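Local coordinates for protein phospholethanolamine N-methyltransferase 2 (Haemonchus contortus, PDB 4KRI) that probably methylates phosphomonomethylethanolamine with S-adenosylmethionine as methyl donor, on the route to phosphocholine in a parasitic nematode, at residues P23-Q35 with L58-A72. Residues are numbered along the deposited sequence; the frame is centred on the assembly and turned at random.
Sequences PQQVGILCPQDDQ and LKNLSNLDALIVNQA
Gly27 and Leu29 lie level with Leu67 and Val69 and hydrogen-bond to Ala66, Ile68 and Asn70 in a parallel ladder, strands 25-29 and 66-70 running the same way at 16° with axes 4.7 Å apart. Gly27 N donates to Ala66 O and Gly27 O accepts from Ile68 N; Leu29 repeats the pattern two residues on, ending with Asn70 N to Leu29 O at 2.9 Å. Where the chain turns a corner at Asp65, this residue grips Gln25 twice: its backbone N donates to Gln25 O, and its carboxylate receives Gln25 N at OD2 (2.8 Å) through the anti lone pair. With CG set beside its own backbone N (chi1 -59°), the short acid reaches back to that amide, while a water links Asp65 OD1 to Gln24 OE1.

Gly27, having no side chain, lets Leu64 CD1 come within 3.8 Å of its CA, with Leu61 CD2 also against it. On the same face, Leu29 lies alongside Val69, pointing the same way, and its CG meets Ala72 CB at 3.7 Å, the small methyl fitting close beside the branched leucine. The other face carries Val26, Ile28 and Ile68, beta-branched residues that suit an extended chain, beside the small Ala66; Val26 CG1 touches Ile68 CD1 at 4.1 Å. Beyond the ladder, Cys30 SG rests against the Asn70 amide, whose OD1 is held by Arg103.

Strand 48-52 bonds to the other edge of 25-29, and strand 98-105 extends the sheet beyond 64-70. Helices 5-18 and 33-40 both pack on Ile68, and Phe43 lies on Val26 and Ile68, within the N-terminal part of the chain, well away from the bound S-adenosylhomocysteine.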
ATOM      1  N   PRO A  23     -21.137   2.460  16.164  1.00 25.31           N
ATOM      2  CA  PRO A  23     -20.636   1.532  17.181  1.00 24.57           C
ATOM      3  C   PRO A  23     -21.400   1.694  18.496  1.00 22.56           C
ATOM      4  O   PRO A  23     -21.661   2.826  18.934  1.00 24.34           O
ATOM      5  CB  PRO A  23     -19.166   1.938  17.337  1.00 24.63           C
ATOM      6  CG  PRO A  23     -19.133   3.402  16.933  1.00 28.19           C
ATOM      7  CD  PRO A  23     -20.181   3.545  15.862  1.00 28.31           C
ATOM      8  N   GLN A  24     -21.767   0.580  19.123  1.00 22.35           N
ATOM      9  CA  GLN A  24     -22.567   0.662  20.349  1.00 22.74           C
ATOM     10  C   GLN A  24     -21.739   1.093  21.539  1.00 22.26           C
ATOM     11  O   GLN A  24     -22.206   1.880  22.365  1.00 22.39           O
ATOM     12  CB  GLN A  24     -23.249  -0.673  20.657  1.00 23.79           C
ATOM     13  CG  GLN A  24     -24.328  -1.070  19.645  1.00 26.85           C
ATOM     14  CD  GLN A  24     -24.917  -2.439  19.941  1.00 34.25           C
ATOM     15  OE1 GLN A  24     -24.214  -3.345  20.384  1.00 37.56           O
ATOM     16  NE2 GLN A  24     -26.214  -2.588  19.714  1.00 39.37           N
ATOM     17  N   GLN A  25     -20.523   0.568  21.636  1.00 20.61           N
ATOM     18  CA  GLN A  25     -19.619   0.944  22.730  1.00 24.34           C
ATOM     19  C   GLN A  25     -18.271   1.376  22.179  1.00 23.93           C
ATOM     20  O   GLN A  25     -17.614   0.613  21.466  1.00 24.76           O
ATOM     21  CB  GLN A  25     -19.408  -0.227  23.697  1.00 22.14           C
ATOM     22  CG  GLN A  25     -20.656  -0.694  24.437  1.00 23.79           C
ATOM     23  CD  GLN A  25     -21.106   0.257  25.535  1.00 27.79           C
ATOM     24  OE1 GLN A  25     -20.293   0.922  26.186  1.00 26.80           O
ATOM     25  NE2 GLN A  25     -22.417   0.318  25.751  1.00 28.60           N
ATOM     26  N   VAL A  26     -17.850   2.593  22.516  1.00 22.09           N
ATOM     27  CA  VAL A  26     -16.568   3.110  22.033  1.00 22.42           C
ATOM     28  C   VAL A  26     -15.697   3.474  23.226  1.00 23.44           C
ATOM     29  O   VAL A  26     -16.193   4.018  24.212  1.00 23.87           O
ATOM     30  CB  VAL A  26     -16.776   4.351  21.144  1.00 24.47           C
ATOM     31  CG1 VAL A  26     -15.449   5.035  20.833  1.00 30.66           C
ATOM     32  CG2 VAL A  26     -17.443   3.947  19.865  1.00 25.75           C
ATOM     33  N   GLY A  27     -14.418   3.111  23.167  1.00 20.19           N
ATOM     34  CA  GLY A  27     -13.457   3.539  24.167  1.00 19.41           C
ATOM     35  C   GLY A  27     -12.500   4.508  23.503  1.00 21.35           C
ATOM     36  O   GLY A  27     -12.188   4.351  22.319  1.00 22.28           O
ATOM     37  N   ILE A  28     -12.065   5.516  24.255  1.00 24.83           N
ATOM     38  CA  ILE A  28     -11.114   6.502  23.762  1.00 25.46           C
ATOM     39  C   ILE A  28      -9.962   6.628  24.753  1.00 24.97           C
ATOM     40  O   ILE A  28     -10.178   6.869  25.932  1.00 27.04           O
ATOM     41  CB  ILE A  28     -11.790   7.878  23.606  1.00 27.59           C
ATOM     42  CG1 ILE A  28     -12.933   7.783  22.585  1.00 29.18           C
ATOM     43  CG2 ILE A  28     -10.771   8.929  23.164  1.00 33.90           C
ATOM     44  CD1 ILE A  28     -13.790   9.029  22.486  1.00 36.87           C
ATOM     45  N   LEU A  29      -8.742   6.427  24.271  1.00 24.71           N
ATOM     46  CA  LEU A  29      -7.555   6.649  25.085  1.00 23.10           C
ATOM     47  C   LEU A  29      -6.827   7.828  24.463  1.00 23.66           C
ATOM     48  O   LEU A  29      -6.293   7.716  23.358  1.00 25.14           O
ATOM     49  CB  LEU A  29      -6.663   5.405  25.089  1.00 26.23           C
ATOM     50  CG  LEU A  29      -5.236   5.546  25.635  1.00 32.99           C
ATOM     51  CD1 LEU A  29      -5.230   6.076  27.055  1.00 31.64           C
ATOM     52  CD2 LEU A  29      -4.519   4.194  25.568  1.00 31.68           C
ATOM     53  N   CYS A  30      -6.833   8.962  25.158  1.00 28.05           N
ATOM     54  CA  CYS A  30      -6.303  10.198  24.601  1.00 32.66           C
ATOM     55  C   CYS A  30      -5.977  11.127  25.751  1.00 36.23           C
ATOM     56  O   CYS A  30      -6.883  11.585  26.453  1.00 38.55           O
ATOM     57  CB  CYS A  30      -7.342  10.843  23.679  1.00 35.02           C
ATOM     58  SG  CYS A  30      -6.792  12.333  22.793  1.00 39.90           S
ATOM     59  N   PRO A  31      -4.681  11.402  25.957  1.00 32.92           N
ATOM     60  CA  PRO A  31      -4.278  12.215  27.112  1.00 37.60           C
ATOM     61  C   PRO A  31      -4.632  13.697  26.965  1.00 45.41           C
ATOM     62  O   PRO A  31      -4.690  14.402  27.975  1.00 46.94           O
ATOM     63  CB  PRO A  31      -2.758  12.023  27.159  1.00 42.28           C
ATOM     64  CG  PRO A  31      -2.375  11.718  25.751  1.00 42.46           C
ATOM     65  CD  PRO A  31      -3.522  10.920  25.182  1.00 35.83           C
ATOM     66  N   GLN A  32      -4.864  14.165  25.740  1.00 42.64           N
ATOM     67  CA  GLN A  32      -5.203  15.577  25.531  1.00 47.49           C
ATOM     68  C   GLN A  32      -6.720  15.795  25.490  1.00 46.26           C
ATOM     69  O   GLN A  32      -7.403  15.330  24.576  1.00 40.92           O
ATOM     70  CB  GLN A  32      -4.528  16.113  24.262  1.00 53.24           C
ATOM     71  CG  GLN A  32      -4.960  17.521  23.852  1.00 70.30           C
ATOM     72  CD  GLN A  32      -4.711  18.579  24.922  1.00 82.02           C
ATOM     73  OE1 GLN A  32      -5.632  19.292  25.329  1.00 84.54           O
ATOM     74  NE2 GLN A  32      -3.460  18.701  25.365  1.00 84.95           N
ATOM     75  N   ASP A  33      -7.244  16.512  26.483  1.00 50.88           N
ATOM     76  CA  ASP A  33      -8.690  16.592  26.697  1.00 51.95           C
ATOM     77  C   ASP A  33      -9.486  17.194  25.538  1.00 47.38           C
ATOM     78  O   ASP A  33     -10.588  16.738  25.231  1.00 43.62           O
ATOM     79  CB  ASP A  33      -8.987  17.339  28.001  1.00 61.28           C
ATOM     80  CG  ASP A  33      -8.454  16.609  29.217  1.00 67.20           C
ATOM     81  OD1 ASP A  33      -7.802  17.259  30.066  1.00 73.79           O
ATOM     82  OD2 ASP A  33      -8.687  15.381  29.318  1.00 57.06           O
ATOM     83  N   ASP A  34      -8.928  18.205  24.885  1.00 43.47           N
ATOM     84  CA  ASP A  34      -9.624  18.840  23.773  1.00 47.71           C
ATOM     85  C   ASP A  34      -9.804  17.905  22.568  1.00 41.95           C
ATOM     86  O   ASP A  34     -10.887  17.842  21.985  1.00 39.27           O
ATOM     87  CB  ASP A  34      -8.915  20.135  23.380  1.00 55.48           C
ATOM     88  CG  ASP A  34      -8.897  21.150  24.513  1.00 68.59           C
ATOM     89  OD1 ASP A  34      -9.960  21.373  25.143  1.00 69.53           O
ATOM     90  OD2 ASP A  34      -7.814  21.714  24.784  1.00 78.09           O
ATOM     91  N   GLN A  35      -8.752  17.178  22.198  1.00 38.50           N
ATOM     92  CA  GLN A  35      -8.864  16.190  21.125  1.00 38.80           C
ATOM     93  C   GLN A  35      -9.840  15.069  21.501  1.00 39.79           C
ATOM     94  O   GLN A  35     -10.642  14.627  20.674  1.00 36.92           O
ATOM     95  CB  GLN A  35      -7.486  15.626  20.761  1.00 40.23           C
ATOM     96  CG  GLN A  35      -6.535  16.671  20.172  1.00 52.02           C
ATOM     97  CD  GLN A  35      -5.073  16.245  20.223  1.00 60.95           C
ATOM     98  OE1 GLN A  35      -4.758  15.097  20.540  1.00 63.34           O
ATOM     99  NE2 GLN A  35      -4.175  17.175  19.918  1.00 62.68           N
ATOM    100  N   LEU A  58      -7.140   1.118  30.795  1.00 28.27           N
ATOM    101  CA  LEU A  58      -7.803   0.228  29.827  1.00 24.71           C
ATOM    102  C   LEU A  58      -8.390  -1.002  30.515  1.00 32.82           C
ATOM    103  O   LEU A  58      -9.236  -1.698  29.941  1.00 34.01           O
ATOM    104  CB  LEU A  58      -6.851  -0.208  28.709  1.00 30.08           C
ATOM    105  CG  LEU A  58      -6.471   0.827  27.649  1.00 32.89           C
ATOM    106  CD1 LEU A  58      -5.378   0.251  26.759  1.00 31.49           C
ATOM    107  CD2 LEU A  58      -7.675   1.199  26.798  1.00 36.45           C
ATOM    108  N   LYS A  59      -7.942  -1.269  31.740  1.00 28.61           N
ATOM    109  CA  LYS A  59      -8.464  -2.376  32.534  1.00 30.15           C
ATOM    110  C   LYS A  59      -9.942  -2.167  32.868  1.00 37.92           C
ATOM    111  O   LYS A  59     -10.633  -3.108  33.282  1.00 37.70           O
ATOM    112  CB  LYS A  59      -7.674  -2.518  33.846  1.00 32.30           C
ATOM    113  CG  LYS A  59      -8.117  -1.524  34.926  1.00 28.99           C
ATOM    114  CD  LYS A  59      -7.497  -1.825  36.293  1.00 39.47           C
ATOM    115  CE  LYS A  59      -8.196  -1.016  37.389  1.00 40.98           C
ATOM    116  NZ  LYS A  59      -7.448  -1.011  38.676  1.00 57.36           N
ATOM    117  N   ASN A  60     -10.417  -0.931  32.698  1.00 27.08           N
ATOM    118  CA  ASN A  60     -11.777  -0.560  33.073  1.00 27.07           C
ATOM    119  C   ASN A  60     -12.703  -0.593  31.869  1.00 24.23           C
ATOM    120  O   ASN A  60     -13.920  -0.377  31.990  1.00 29.29           O
ATOM    121  CB  ASN A  60     -11.776   0.832  33.698  1.00 26.79           C
ATOM    122  CG  ASN A  60     -10.990   0.877  34.998  1.00 30.49           C
ATOM    123  OD1 ASN A  60     -11.004  -0.091  35.761  1.00 30.70           O
ATOM    124  ND2 ASN A  60     -10.304   1.990  35.257  1.00 32.59           N
ATOM    125  N   LEU A  61     -12.115  -0.869  30.716  1.00 25.32           N
ATOM    126  CA  LEU A  61     -12.865  -0.953  29.467  1.00 26.21           C
ATOM    127  C   LEU A  61     -13.024  -2.397  28.998  1.00 27.96           C
ATOM    128  O   LEU A  61     -12.083  -3.195  29.079  1.00 32.99           O
ATOM    129  CB  LEU A  61     -12.167  -0.129  28.384  1.00 32.17           C
ATOM    130  CG  LEU A  61     -12.528   1.357  28.247  1.00 39.76           C
ATOM    131  CD1 LEU A  61     -12.593   2.065  29.567  1.00 43.99           C
ATOM    132  CD2 LEU A  61     -11.525   2.056  27.352  1.00 33.35           C
ATOM    133  N   SER A  62     -14.217  -2.735  28.505  1.00 27.08           N
ATOM    134  CA  SER A  62     -14.470  -4.073  27.974  1.00 24.52           C
ATOM    135  C   SER A  62     -15.642  -4.054  26.999  1.00 28.60           C
ATOM    136  O   SER A  62     -16.401  -3.085  26.958  1.00 28.80           O
ATOM    137  CB  SER A  62     -14.761  -5.072  29.101  1.00 33.70           C
ATOM    138  OG  SER A  62     -16.053  -4.864  29.644  1.00 37.40           O
ATOM    139  N   ASN A  63     -15.777  -5.130  26.226  1.00 25.23           N
ATOM    140  CA  ASN A  63     -16.887  -5.281  25.284  1.00 26.88           C
ATOM    141  C   ASN A  63     -16.994  -4.097  24.308  1.00 28.13           C
ATOM    142  O   ASN A  63     -18.095  -3.679  23.926  1.00 28.05           O
ATOM    143  CB  ASN A  63     -18.209  -5.478  26.040  1.00 29.27           C
ATOM    144  CG  ASN A  63     -19.263  -6.189  25.204  1.00 37.52           C
ATOM    145  OD1 ASN A  63     -18.975  -7.179  24.525  1.00 40.78           O
ATOM    146  ND2 ASN A  63     -20.491  -5.686  25.249  1.00 42.76           N
ATOM    147  N   LEU A  64     -15.853  -3.548  23.906  1.00 24.90           N
ATOM    148  CA  LEU A  64     -15.865  -2.384  23.017  1.00 21.36           C
ATOM    149  C   LEU A  64     -16.045  -2.795  21.567  1.00 22.61           C
ATOM    150  O   LEU A  64     -15.468  -3.787  21.112  1.00 25.30           O
ATOM    151  CB  LEU A  64     -14.561  -1.597  23.117  1.00 20.79           C
ATOM    152  CG  LEU A  64     -14.197  -0.989  24.473  1.00 23.78           C
ATOM    153  CD1 LEU A  64     -12.899  -0.222  24.299  1.00 25.17           C
ATOM    154  CD2 LEU A  64     -15.286  -0.050  24.967  1.00 22.37           C
ATOM    155  N   ASP A  65     -16.829  -2.014  20.834  1.00 20.44           N
ATOM    156  CA  ASP A  65     -16.892  -2.189  19.385  1.00 18.34           C
ATOM    157  C   ASP A  65     -15.765  -1.444  18.681  1.00 21.52           C
ATOM    158  O   ASP A  65     -15.370  -1.805  17.580  1.00 20.89           O
ATOM    159  CB  ASP A  65     -18.252  -1.724  18.875  1.00 23.07           C
ATOM    160  CG  ASP A  65     -19.388  -2.490  19.519  1.00 32.99           C
ATOM    161  OD1 ASP A  65     -19.575  -3.682  19.162  1.00 29.00           O
ATOM    162  OD2 ASP A  65     -20.078  -1.918  20.397  1.00 27.90           O
ATOM    163  N   ALA A  66     -15.248  -0.395  19.308  1.00 20.94           N
ATOM    164  CA  ALA A  66     -14.136   0.350  18.743  1.00 21.43           C
ATOM    165  C   ALA A  66     -13.359   0.971  19.872  1.00 19.40           C
ATOM    166  O   ALA A  66     -13.931   1.413  20.868  1.00 20.19           O
ATOM    167  CB  ALA A  66     -14.623   1.443  17.787  1.00 20.81           C
ATOM    168  N   LEU A  67     -12.045   0.987  19.700  1.00 18.21           N
ATOM    169  CA  LEU A  67     -11.150   1.646  20.619  1.00 20.62           C
ATOM    170  C   LEU A  67     -10.323   2.611  19.789  1.00 23.67           C
ATOM    171  O   LEU A  67      -9.638   2.198  18.845  1.00 24.73           O
ATOM    172  CB  LEU A  67     -10.227   0.606  21.250  1.00 20.67           C
ATOM    173  CG  LEU A  67      -9.131   1.163  22.158  1.00 22.28           C
ATOM    174  CD1 LEU A  67      -9.719   1.939  23.338  1.00 22.49           C
ATOM    175  CD2 LEU A  67      -8.264   0.022  22.642  1.00 25.97           C
ATOM    176  N   ILE A  68     -10.398   3.894  20.127  1.00 22.86           N
ATOM    177  CA  ILE A  68      -9.644   4.918  19.417  1.00 19.92           C
ATOM    178  C   ILE A  68      -8.531   5.396  20.326  1.00 25.76           C
ATOM    179  O   ILE A  68      -8.791   5.860  21.430  1.00 25.32           O
ATOM    180  CB  ILE A  68     -10.554   6.105  19.063  1.00 22.86           C
ATOM    181  CG1 ILE A  68     -11.754   5.602  18.247  1.00 28.42           C
ATOM    182  CG2 ILE A  68      -9.786   7.153  18.280  1.00 26.40           C
ATOM    183  CD1 ILE A  68     -12.843   6.627  18.080  1.00 38.57           C
ATOM    184  N   VAL A  69      -7.287   5.269  19.869  1.00 18.52           N
ATOM    185  CA  VAL A  69      -6.141   5.615  20.695  1.00 21.44           C
ATOM    186  C   VAL A  69      -5.403   6.732  19.989  1.00 25.28           C
ATOM    187  O   VAL A  69      -4.890   6.547  18.886  1.00 26.92           O
ATOM    188  CB  VAL A  69      -5.206   4.407  20.897  1.00 24.60           C
ATOM    189  CG1 VAL A  69      -4.004   4.780  21.770  1.00 26.89           C
ATOM    190  CG2 VAL A  69      -5.967   3.266  21.542  1.00 27.08           C
ATOM    191  N   ASN A  70      -5.346   7.895  20.622  1.00 25.33           N
ATOM    192  CA  ASN A  70      -4.871   9.085  19.935  1.00 22.75           C
ATOM    193  C   ASN A  70      -3.705   9.765  20.661  1.00 24.04           C
ATOM    194  O   ASN A  70      -3.883  10.334  21.735  1.00 24.76           O
ATOM    195  CB  ASN A  70      -6.033  10.076  19.773  1.00 27.19           C
ATOM    196  CG  ASN A  70      -5.672  11.255  18.900  1.00 27.90           C
ATOM    197  OD1 ASN A  70      -4.861  11.131  17.979  1.00 28.35           O
ATOM    198  ND2 ASN A  70      -6.269  12.403  19.174  1.00 32.46           N
ATOM    199  N   GLN A  71      -2.512   9.665  20.073  1.00 24.73           N
ATOM    200  CA  GLN A  71      -1.300  10.292  20.623  1.00 30.16           C
ATOM    201  C   GLN A  71      -1.021   9.872  22.062  1.00 28.54           C
ATOM    202  O   GLN A  71      -0.670  10.698  22.902  1.00 32.07           O
ATOM    203  CB  GLN A  71      -1.381  11.816  20.523  1.00 34.25           C
ATOM    204  CG  GLN A  71      -1.442  12.331  19.086  1.00 38.51           C
ATOM    205  CD  GLN A  71      -0.075  12.384  18.374  1.00 45.66           C
ATOM    206  OE1 GLN A  71       0.699  11.404  18.352  1.00 34.00           O
ATOM    207  NE2 GLN A  71       0.214  13.540  17.768  1.00 35.09           N
ATOM    208  N   ALA A  72      -1.155   8.578  22.329  1.00 27.81           N
ATOM    209  CA  ALA A  72      -1.064   8.074  23.697  1.00 30.17           C
ATOM    210  C   ALA A  72       0.140   7.165  23.918  1.00 30.33           C
ATOM    211  O   ALA A  72       0.387   6.723  25.044  1.00 35.74           O
ATOM    212  CB  ALA A  72      -2.352   7.339  24.061  1.00 25.02           C
TER
HETATM  213  O   HOH W   1     -22.036  -4.281  18.699  1.00 40.11           O